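PDB 3QV2: 5-cytosine DNA methyltransferase from Entamoeba histolytica, which probably transfers methyl groups from S-adenosyl-L-methionine to carbon 5 of cytosine in DNA or tRNA, as a Dnmt2-type methyltransferase. Local coordinates for residues F182-Q187 and L321-K326; E206-P211 and L296-Q301; K237-I242 and R272-N277. All coordinates share one frame; numbering follows the deposited sequence.

Interaction 1: F182-Q187 and L321-K326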
loop_
_atom_site.group_PDB
_atom_site.type_symbol
_atom_site.label_atom_id
_atom_site.label_comp_id
_atom_site.label_asym_id
_atom_site.label_seq_id
_atom_site.Cartn_x
_atom_site.Cartn_y
_atom_site.Cartn_z
ATOM N N PHE A 182 1.823 -15.924 -18.834
ATOM C CA PHE A 182 2.259 -14.595 -19.247
ATOM C C PHE A 182 3.107 -14.681 -20.512
ATOM O O PHE A 182 4.210 -15.226 -20.490
ATOM C CB PHE A 182 3.059 -13.921 -18.129
ATOM C CG PHE A 182 2.271 -13.693 -16.870
ATOM C CD1 PHE A 182 1.662 -12.473 -16.629
ATOM C CD2 PHE A 182 2.144 -14.698 -15.924
ATOM C CE1 PHE A 182 0.939 -12.258 -15.470
ATOM C CE2 PHE A 182 1.422 -14.491 -14.763
ATOM C CZ PHE A 182 0.820 -13.270 -14.535
ATOM N N LYS A 183 2.584 -14.144 -21.611
ATOM C CA LYS A 183 3.285 -14.180 -22.890
ATOM C C LYS A 183 4.396 -13.140 -22.965
ATOM O O LYS A 183 5.421 -13.362 -23.607
ATOM C CB LYS A 183 2.308 -13.968 -24.049
ATOM C CG LYS A 183 1.322 -15.102 -24.252
ATOM C CD LYS A 183 0.486 -14.882 -25.500
ATOM C CE LYS A 183 -0.399 -16.082 -25.779
ATOM N NZ LYS A 183 -1.140 -15.935 -27.060
ATOM N N ASN A 184 4.186 -12.005 -22.306
ATOM C CA ASN A 184 5.122 -10.890 -22.383
ATOM C C ASN A 184 5.966 -10.736 -21.125
ATOM O O ASN A 184 5.521 -11.060 -20.022
ATOM C CB ASN A 184 4.370 -9.588 -22.654
ATOM C CG ASN A 184 3.348 -9.725 -23.763
ATOM O OD1 ASN A 184 3.700 -9.787 -24.941
ATOM N ND2 ASN A 184 2.074 -9.768 -23.392
ATOM N N GLU A 185 7.187 -10.238 -21.292
ATOM C CA GLU A 185 8.029 -9.912 -20.148
ATOM C C GLU A 185 7.410 -8.742 -19.404
ATOM O O GLU A 185 6.893 -7.814 -20.022
ATOM C CB GLU A 185 9.440 -9.525 -20.599
ATOM C CG GLU A 185 10.214 -10.628 -21.293
ATOM C CD GLU A 185 11.676 -10.265 -21.492
ATOM O OE1 GLU A 185 12.183 -10.431 -22.622
ATOM O OE2 GLU A 185 12.317 -9.815 -20.518
ATOM N N ILE A 186 7.456 -8.786 -18.077
ATOM C CA ILE A 186 6.997 -7.658 -17.282
ATOM C C ILE A 186 7.829 -6.434 -17.635
ATOM O O ILE A 186 9.007 -6.554 -17.973
ATOM C CB ILE A 186 7.107 -7.934 -15.770
ATOM C CG1 ILE A 186 6.386 -6.841 -14.979
ATOM C CG2 ILE A 186 8.567 -8.030 -15.347
ATOM C CD1 ILE A 186 6.304 -7.118 -13.497
ATOM N N GLN A 187 7.218 -5.258 -17.570
ATOM C CA GLN A 187 7.928 -4.034 -17.912
ATOM C C GLN A 187 7.523 -2.869 -17.017
ATOM O O GLN A 187 6.347 -2.686 -16.705
ATOM C CB GLN A 187 7.693 -3.672 -19.381
ATOM C CG GLN A 187 6.253 -3.324 -19.718
ATOM C CD GLN A 187 6.052 -3.052 -21.195
ATOM O OE1 GLN A 187 5.026 -2.507 -21.605
ATOM N NE2 GLN A 187 7.034 -3.431 -22.004
ATOM N N LEU A 321 -0.543 -7.816 -15.012
ATOM C CA LEU A 321 -1.389 -8.920 -14.567
ATOM C C LEU A 321 -2.586 -9.151 -15.486
ATOM O O LEU A 321 -2.989 -10.290 -15.717
ATOM C CB LEU A 321 -1.881 -8.662 -13.140
ATOM C CG LEU A 321 -2.941 -9.620 -12.589
ATOM C CD1 LEU A 321 -2.391 -11.034 -12.480
ATOM C CD2 LEU A 321 -3.447 -9.136 -11.239
ATOM N N PHE A 322 -3.151 -8.066 -16.007
ATOM C CA PHE A 322 -4.355 -8.147 -16.829
ATOM C C PHE A 322 -4.076 -8.053 -18.329
ATOM O O PHE A 322 -4.997 -7.849 -19.120
ATOM C CB PHE A 322 -5.347 -7.050 -16.433
ATOM C CG PHE A 322 -6.017 -7.281 -15.109
ATOM C CD1 PHE A 322 -7.179 -8.029 -15.029
ATOM C CD2 PHE A 322 -5.493 -6.740 -13.945
ATOM C CE1 PHE A 322 -7.802 -8.241 -13.815
ATOM C CE2 PHE A 322 -6.114 -6.948 -12.728
ATOM C CZ PHE A 322 -7.270 -7.700 -12.663
ATOM N N ASP A 323 -2.817 -8.208 -18.724
ATOM C CA ASP A 323 -2.449 -8.048 -20.129
ATOM C C ASP A 323 -2.955 -9.198 -21.002
ATOM O O ASP A 323 -2.718 -9.224 -22.209
ATOM C CB ASP A 323 -0.936 -7.866 -20.286
ATOM C CG ASP A 323 -0.175 -9.177 -20.240
ATOM O OD1 ASP A 323 -0.740 -10.190 -19.783
ATOM O OD2 ASP A 323 1.001 -9.187 -20.659
ATOM N N ASP A 324 -3.652 -10.145 -20.383
ATOM C CA ASP A 324 -4.248 -11.253 -21.120
ATOM C C ASP A 324 -5.679 -10.917 -21.535
ATOM O O ASP A 324 -6.346 -11.714 -22.194
ATOM C CB ASP A 324 -4.226 -12.537 -20.283
ATOM C CG ASP A 324 -5.047 -12.422 -19.012
ATOM O OD1 ASP A 324 -5.174 -11.299 -18.484
ATOM O OD2 ASP A 324 -5.567 -13.455 -18.539
ATOM N N LEU A 325 -6.139 -9.728 -21.152
ATOM C CA LEU A 325 -7.508 -9.303 -21.436
ATOM C C LEU A 325 -7.603 -8.384 -22.654
ATOM O O LEU A 325 -8.693 -7.941 -23.019
ATOM C CB LEU A 325 -8.124 -8.613 -20.213
ATOM C CG LEU A 325 -8.388 -9.460 -18.966
ATOM C CD1 LEU A 325 -9.227 -8.679 -17.966
ATOM C CD2 LEU A 325 -9.065 -10.774 -19.326
ATOM N N LYS A 326 -6.467 -8.100 -23.284
ATOM C CA LYS A 326 -6.452 -7.213 -24.444
ATOM C C LYS A 326 -6.169 -7.963 -25.748
ATOM O O LYS A 326 -6.146 -9.195 -25.773
ATOM C CB LYS A 326 -5.439 -6.080 -24.244
ATOM C CG LYS A 326 -3.980 -6.508 -24.308
ATOM C CD LYS A 326 -3.060 -5.298 -24.215
ATOM C CE LYS A 326 -1.609 -5.659 -24.514
ATOM N NZ LYS A 326 -0.970 -6.468 -23.437
HETATM O O HOH W 1 0.108 -12.309 -22.115
HETATM O O HOH W 2 2.495 -11.247 -19.781
#
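The ring of Phe-182 overlaps the last helical turn at Leu-321, turning an edge and not a face toward it: CE1 lies 4.2 Å from Leu-321 CA, close to the ring plane. CZ of the same ring reaches CD1 of Leu-321 at 4.4 Å, so between these two segments the apolar contact is slight; Tyr-153 and Lys-155 of strand 153-159 also touch the ring. The polar part belongs to Asn-184 and Asp-323. Asn-184 ND2 donates to Asp-323 OD2 over 3.0 Å, with an N-H...O angle of 163°. The acceptor lies almost in the amide plane, whereas the donor comes from above the carboxylate plane; the two flat groups stand nearly perpendicular, at 82°. CB of Asp-323 already points at the loop, and with CG between backbone N and carbonyl carbon (chi1 81°) the carboxylate continues toward Asn-184.

Two waters extend the contact to the backbone. One accepts from Lys-183 N and donates to Asp-323 OD1; the other accepts from Asn-184 N at 3.1 Å and donates to Asp-323 OD2 at 2.7 Å. A single carboxylate thereby gathers one amide directly and two backbone N-H groups through water. Its strongest partner is Arg-178, which forms a salt bridge with OD1, also bonds Leu-321 O, and makes a cation-pi contact with Phe-182; this charge probably keeps Asp-323 ionised. Tyr-320 stacks on Phe-182 and bonds Asn-184 O.

Phe-322 is the first residue to leave helical torsions after helix 311-321, and a type I beta turn from Phe-322 to Leu-325 follows. The arrangement is that of a C-terminal helix end and its turn clasped by the loop leaving strand 172-178, at the edge of the Rossmann-like, SAM-binding methyltransferase domain.

Interaction 2: E206-P211 and L296-Q301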
loop_
_atom_site.group_PDB
_atom_site.type_symbol
_atom_site.label_atom_id
_atom_site.label_comp_id
_atom_site.label_asym_id
_atom_site.label_seq_id
_atom_site.Cartn_x
_atom_site.Cartn_y
_atom_site.Cartn_z
ATOM N N GLU A 206 1.011 25.922 10.758
ATOM C CA GLU A 206 2.230 25.772 11.550
ATOM C C GLU A 206 2.135 24.600 12.526
ATOM O O GLU A 206 3.130 24.207 13.134
ATOM C CB GLU A 206 2.558 27.058 12.314
ATOM C CG GLU A 206 1.732 27.262 13.573
ATOM C CD GLU A 206 2.512 27.957 14.675
ATOM O OE1 GLU A 206 3.741 27.741 14.761
ATOM O OE2 GLU A 206 1.900 28.721 15.452
ATOM N N SER A 207 0.937 24.044 12.669
ATOM C CA SER A 207 0.716 22.937 13.594
ATOM C C SER A 207 1.392 21.661 13.107
ATOM O O SER A 207 1.321 20.621 13.762
ATOM C CB SER A 207 -0.782 22.690 13.795
ATOM O OG SER A 207 -1.392 22.257 12.590
ATOM N N TYR A 208 2.048 21.746 11.954
ATOM C CA TYR A 208 2.721 20.592 11.369
ATOM C C TYR A 208 4.238 20.659 11.531
ATOM O O TYR A 208 4.932 19.658 11.354
ATOM C CB TYR A 208 2.356 20.442 9.888
ATOM C CG TYR A 208 0.982 19.852 9.647
ATOM C CD1 TYR A 208 -0.091 20.658 9.292
ATOM C CD2 TYR A 208 0.761 18.486 9.775
ATOM C CE1 TYR A 208 -1.347 20.120 9.070
ATOM C CE2 TYR A 208 -0.491 17.940 9.557
ATOM C CZ TYR A 208 -1.541 18.761 9.204
ATOM O OH TYR A 208 -2.786 18.217 8.986
ATOM N N SER A 209 4.745 21.839 11.871
ATOM C CA SER A 209 6.179 22.025 12.063
ATOM C C SER A 209 6.672 21.305 13.314
ATOM O O SER A 209 5.960 21.218 14.314
ATOM C CB SER A 209 6.528 23.515 12.129
ATOM O OG SER A 209 5.778 24.174 13.134
ATOM N N ILE A 210 7.894 20.788 13.247
ATOM C CA ILE A 210 8.482 20.064 14.367
ATOM C C ILE A 210 8.719 21.000 15.547
ATOM O O ILE A 210 9.373 22.033 15.401
ATOM C CB ILE A 210 9.831 19.427 13.977
ATOM C CG1 ILE A 210 9.796 18.925 12.530
ATOM C CG2 ILE A 210 10.184 18.298 14.933
ATOM C CD1 ILE A 210 8.844 17.773 12.303
ATOM N N PRO A 211 8.183 20.641 16.724
ATOM C CA PRO A 211 8.403 21.418 17.948
ATOM C C PRO A 211 9.894 21.563 18.251
ATOM O O PRO A 211 10.660 20.621 18.042
ATOM C CB PRO A 211 7.720 20.568 19.025
ATOM C CG PRO A 211 6.683 19.785 18.284
ATOM C CD PRO A 211 7.302 19.483 16.952
ATOM N N LEU A 296 -11.905 12.567 11.899
ATOM C CA LEU A 296 -10.639 11.842 11.952
ATOM C C LEU A 296 -9.449 12.775 12.171
ATOM O O LEU A 296 -9.252 13.735 11.426
ATOM C CB LEU A 296 -10.437 11.023 10.674
ATOM C CG LEU A 296 -11.422 9.872 10.444
ATOM C CD1 LEU A 296 -11.117 9.155 9.142
ATOM C CD2 LEU A 296 -11.394 8.895 11.608
ATOM N N THR A 297 -8.660 12.486 13.201
ATOM C CA THR A 297 -7.460 13.264 13.496
ATOM C C THR A 297 -6.338 12.934 12.518
ATOM O O THR A 297 -6.422 11.960 11.768
ATOM C CB THR A 297 -6.958 13.009 14.930
ATOM O OG1 THR A 297 -6.678 11.614 15.102
ATOM C CG2 THR A 297 -8.003 13.441 15.949
ATOM N N ASP A 298 -5.286 13.749 12.528
ATOM C CA ASP A 298 -4.141 13.519 11.656
ATOM C C ASP A 298 -3.492 12.169 11.946
ATOM O O ASP A 298 -3.099 11.453 11.028
ATOM C CB ASP A 298 -3.113 14.644 11.787
ATOM C CG ASP A 298 -3.591 15.946 11.177
ATOM O OD1 ASP A 298 -4.592 15.924 10.430
ATOM O OD2 ASP A 298 -2.958 16.991 11.434
ATOM N N LYS A 299 -3.386 11.828 13.227
ATOM C CA LYS A 299 -2.829 10.544 13.635
ATOM C C LYS A 299 -3.549 9.381 12.958
ATOM O O LYS A 299 -2.916 8.508 12.365
ATOM C CB LYS A 299 -2.895 10.387 15.156
ATOM C CG LYS A 299 -2.003 11.353 15.915
ATOM C CD LYS A 299 -0.541 11.164 15.538
ATOM C CE LYS A 299 0.344 12.207 16.203
ATOM N NZ LYS A 299 0.293 12.126 17.690
ATOM N N GLN A 300 -4.875 9.378 13.048
ATOM C CA GLN A 300 -5.688 8.325 12.447
ATOM C C GLN A 300 -5.469 8.230 10.937
ATOM O O GLN A 300 -5.427 7.136 10.376
ATOM C CB GLN A 300 -7.169 8.552 12.762
ATOM C CG GLN A 300 -7.524 8.375 14.232
ATOM C CD GLN A 300 -8.927 8.853 14.558
ATOM O OE1 GLN A 300 -9.417 9.815 13.968
ATOM N NE2 GLN A 300 -9.579 8.180 15.499
ATOM N N GLN A 301 -5.324 9.380 10.285
ATOM C CA GLN A 301 -5.087 9.420 8.847
ATOM C C GLN A 301 -3.677 8.943 8.514
ATOM O O GLN A 301 -3.472 8.188 7.563
ATOM C CB GLN A 301 -5.310 10.833 8.305
ATOM C CG GLN A 301 -6.682 11.406 8.625
ATOM C CD GLN A 301 -6.833 12.848 8.185
ATOM O OE1 GLN A 301 -6.326 13.248 7.136
ATOM N NE2 GLN A 301 -7.530 13.642 8.990
#
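Tyr-208 and Asp-298 make the whole first shell: the phenol oxygen OH donates to Asp-298 OD2 at 2.7 Å, a bond that is short but weak in its geometry. The two side chains arrive from opposite directions, and the ring and carboxylate planes differ by 23°. Asp-298, whose CB points toward the loop, has CG anti to its carbonyl carbon (chi1 -71°), which carries OD2 to the phenol. OD2 also lies 3.2 Å from Tyr-208 CZ, placing it obliquely beside the oxygen-bearing end of the ring. With only 80 Å² buried between the segments, the contact is a slender surface bridge spanning CA atoms 9.9 Å apart at Tyr-208 and Asp-298.

Next come the groups that hold each partner. Tyr-208 ends a short 3-10 segment, residues 206-208, whose Glu-206 O receives two donors from Ser-209: its backbone N, and its hydroxyl OG at 2.6 Å, the latter in the carbonyl plane on a lone pair. Asp-298 is the first residue of its helix. Thr-297 occupies the N-cap position, and its backbone N donates to Gln-300 OE1 at 2.9 Å with an N-H...O angle of 149°. Gln-301 NE2 binds Leu-296 O at 3.0 Å, coming from above that carbonyl plane, and so ties the incoming chain to the first turn.

Farther out, Pro-276 of helix 276-282 touches both ends of the bridge and Gln-301. The bond from the N-cap N-H of Thr-297 to Gln-300 OE1, three residues on, is the side-chain-to-backbone half of a capping box, here marking the start of helix 298-306, with the weak tyrosine-aspartate bond linking that start to the loop before helix 212-218.

Interaction 3: K237-I242 and R272-N277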
loop_
_atom_site.group_PDB
_atom_site.type_symbol
_atom_site.label_atom_id
_atom_site.label_comp_id
_atom_site.label_asym_id
_atom_site.label_seq_id
_atom_site.Cartn_x
_atom_site.Cartn_y
_atom_site.Cartn_z
ATOM N N LYS A 237 2.990 3.679 9.669
ATOM C CA LYS A 237 1.818 3.932 10.499
ATOM C C LYS A 237 2.028 5.002 11.573
ATOM O O LYS A 237 1.154 5.838 11.800
ATOM C CB LYS A 237 1.363 2.624 11.149
ATOM C CG LYS A 237 0.015 2.691 11.842
ATOM C CD LYS A 237 -0.417 1.306 12.303
ATOM C CE LYS A 237 -1.851 1.301 12.812
ATOM N NZ LYS A 237 -2.303 -0.078 13.162
ATOM N N SER A 238 3.183 4.973 12.230
ATOM C CA SER A 238 3.422 5.838 13.384
ATOM C C SER A 238 4.110 7.157 13.036
ATOM O O SER A 238 4.743 7.775 13.892
ATOM C CB SER A 238 4.239 5.094 14.444
ATOM O OG SER A 238 3.542 3.952 14.915
ATOM N N TYR A 239 3.984 7.592 11.787
ATOM C CA TYR A 239 4.604 8.843 11.363
ATOM C C TYR A 239 4.088 9.998 12.216
ATOM O O TYR A 239 2.898 10.067 12.517
ATOM C CB TYR A 239 4.342 9.096 9.877
ATOM C CG TYR A 239 5.005 10.341 9.325
ATOM C CD1 TYR A 239 6.389 10.468 9.309
ATOM C CD2 TYR A 239 4.247 11.378 8.799
ATOM C CE1 TYR A 239 6.996 11.602 8.798
ATOM C CE2 TYR A 239 4.846 12.514 8.288
ATOM C CZ TYR A 239 6.218 12.621 8.289
ATOM O OH TYR A 239 6.809 13.754 7.776
ATOM N N THR A 240 4.998 10.890 12.605
ATOM C CA THR A 240 4.707 12.020 13.496
ATOM C C THR A 240 4.510 11.599 14.951
ATOM O O THR A 240 4.254 12.436 15.818
ATOM C CB THR A 240 3.498 12.874 13.031
ATOM O OG1 THR A 240 2.271 12.207 13.351
ATOM C CG2 THR A 240 3.568 13.145 11.536
ATOM N N LYS A 241 4.631 10.303 15.215
ATOM C CA LYS A 241 4.542 9.787 16.576
ATOM C C LYS A 241 5.908 9.259 17.004
ATOM O O LYS A 241 6.410 9.595 18.075
ATOM C CB LYS A 241 3.490 8.679 16.666
ATOM C CG LYS A 241 2.995 8.386 18.078
ATOM C CD LYS A 241 2.181 9.550 18.628
ATOM C CE LYS A 241 1.556 9.218 19.976
ATOM N NZ LYS A 241 2.582 8.976 21.028
ATOM N N ILE A 242 6.501 8.425 16.156
ATOM C CA ILE A 242 7.853 7.928 16.376
ATOM C C ILE A 242 8.783 8.564 15.354
ATOM O O ILE A 242 8.462 8.629 14.168
ATOM C CB ILE A 242 7.931 6.393 16.257
ATOM C CG1 ILE A 242 7.340 5.725 17.501
ATOM C CG2 ILE A 242 9.371 5.942 16.070
ATOM C CD1 ILE A 242 5.841 5.882 17.634
ATOM N N ARG A 272 9.068 20.637 9.126
ATOM C CA ARG A 272 7.703 20.208 9.408
ATOM C C ARG A 272 7.468 18.797 8.892
ATOM O O ARG A 272 8.162 18.336 7.985
ATOM C CB ARG A 272 6.691 21.158 8.762
ATOM C CG ARG A 272 6.669 21.109 7.242
ATOM C CD ARG A 272 5.472 21.863 6.679
ATOM N NE ARG A 272 5.516 21.948 5.222
ATOM C CZ ARG A 272 4.955 21.064 4.401
ATOM N NH1 ARG A 272 4.303 20.020 4.892
ATOM N NH2 ARG A 272 5.047 21.226 3.089
ATOM N N TYR A 273 6.489 18.111 9.472
ATOM C CA TYR A 273 6.065 16.825 8.944
ATOM C C TYR A 273 5.306 17.060 7.651
ATOM O O TYR A 273 4.727 18.127 7.448
ATOM C CB TYR A 273 5.146 16.098 9.928
ATOM C CG TYR A 273 5.731 15.877 11.304
ATOM C CD1 TYR A 273 6.692 14.901 11.525
ATOM C CD2 TYR A 273 5.304 16.632 12.387
ATOM C CE1 TYR A 273 7.222 14.692 12.785
ATOM C CE2 TYR A 273 5.825 16.433 13.649
ATOM C CZ TYR A 273 6.784 15.462 13.843
ATOM O OH TYR A 273 7.302 15.266 15.101
ATOM N N PHE A 274 5.314 16.067 6.771
ATOM C CA PHE A 274 4.432 16.096 5.616
ATOM C C PHE A 274 3.004 15.902 6.110
ATOM O O PHE A 274 2.763 15.134 7.041
ATOM C CB PHE A 274 4.800 14.995 4.622
ATOM C CG PHE A 274 6.106 15.228 3.910
ATOM C CD1 PHE A 274 6.169 16.071 2.813
ATOM C CD2 PHE A 274 7.265 14.594 4.328
ATOM C CE1 PHE A 274 7.363 16.286 2.149
ATOM C CE2 PHE A 274 8.464 14.803 3.668
ATOM C CZ PHE A 274 8.512 15.652 2.577
ATOM N N THR A 275 2.058 16.606 5.497
ATOM C CA THR A 275 0.658 16.488 5.887
ATOM C C THR A 275 0.067 15.188 5.355
ATOM O O THR A 275 0.616 14.589 4.432
ATOM C CB THR A 275 -0.175 17.664 5.351
ATOM O OG1 THR A 275 -0.343 17.524 3.935
ATOM C CG2 THR A 275 0.508 18.986 5.659
ATOM N N PRO A 276 -1.055 14.744 5.940
ATOM C CA PRO A 276 -1.729 13.540 5.443
ATOM C C PRO A 276 -2.021 13.651 3.949
ATOM O O PRO A 276 -1.833 12.690 3.201
ATOM C CB PRO A 276 -3.038 13.527 6.234
ATOM C CG PRO A 276 -2.722 14.253 7.495
ATOM C CD PRO A 276 -1.730 15.316 7.119
ATOM N N ASN A 277 -2.474 14.828 3.528
ATOM C CA ASN A 277 -2.826 15.068 2.135
ATOM C C ASN A 277 -1.619 14.938 1.211
ATOM O O ASN A 277 -1.746 14.501 0.066
ATOM C CB ASN A 277 -3.472 16.448 1.984
ATOM C CG ASN A 277 -4.119 16.645 0.627
ATOM O OD1 ASN A 277 -3.605 17.376 -0.219
ATOM N ND2 ASN A 277 -5.254 15.989 0.414
#
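Tyr-239 carries its ring trans to the backbone N (chi1 -177°), which extends the phenol across to Phe-274, while Thr-240 has CG2 anti to its carbonyl carbon, beside the backbone N, and that methyl meets the ring of Tyr-273. Phe-274 N donates to Tyr-239 OH at 2.9 Å with an N-H...O angle of 159°, and this nitrogen lies in the plane of the phenol ring, at its edge. Tyr-273 turns its own ring edge to the face of Tyr-239 in a T-shaped pair, centroids 5.7 Å apart and planes at 85°. On one face of Tyr-273, Thr-240 CG2 makes a CH-pi contact, 3.8 Å from the ring centroid and offset toward the rim. Phe-274 CD2 approaches Tyr-239 OH to 3.6 Å.

Tyr-239 OH is also hydrogen-bonded to Ser-248 O. Tyr-302, from helix 298-306, packs edge-to-face with Tyr-239 and bonds Phe-274 O through its hydroxyl. Accepting from Phe-274 N and facing the carbonyl of Ser-248, the hydroxyl of Tyr-239 probably has its rotation set by these two bonds, while the ring is held by Tyr-273 and Tyr-302.

Interactions 2 and 3 adjoin, their centres about 7 Å apart, whereas interaction 1 lies about 42 Å from interaction 2 and 37 Å from interaction 3, centre to centre, on the opposite side of the chain's centre. Along the sequence they are nested: 237-242 with 272-277 falls inside the loop closed by 206-211 with 296-301, itself inside that closed by 182-187 with 321-326. Tyr-208 O to Tyr-273 N, 2.9 Å, probably hydrogen-bonded, joins the inner pair, which takes in the starts of the successive helices 276-282 and 298-306, one each. The outer contact lies where the chain's end has come back beside the six-stranded sheet, after the distant region holding the inner two.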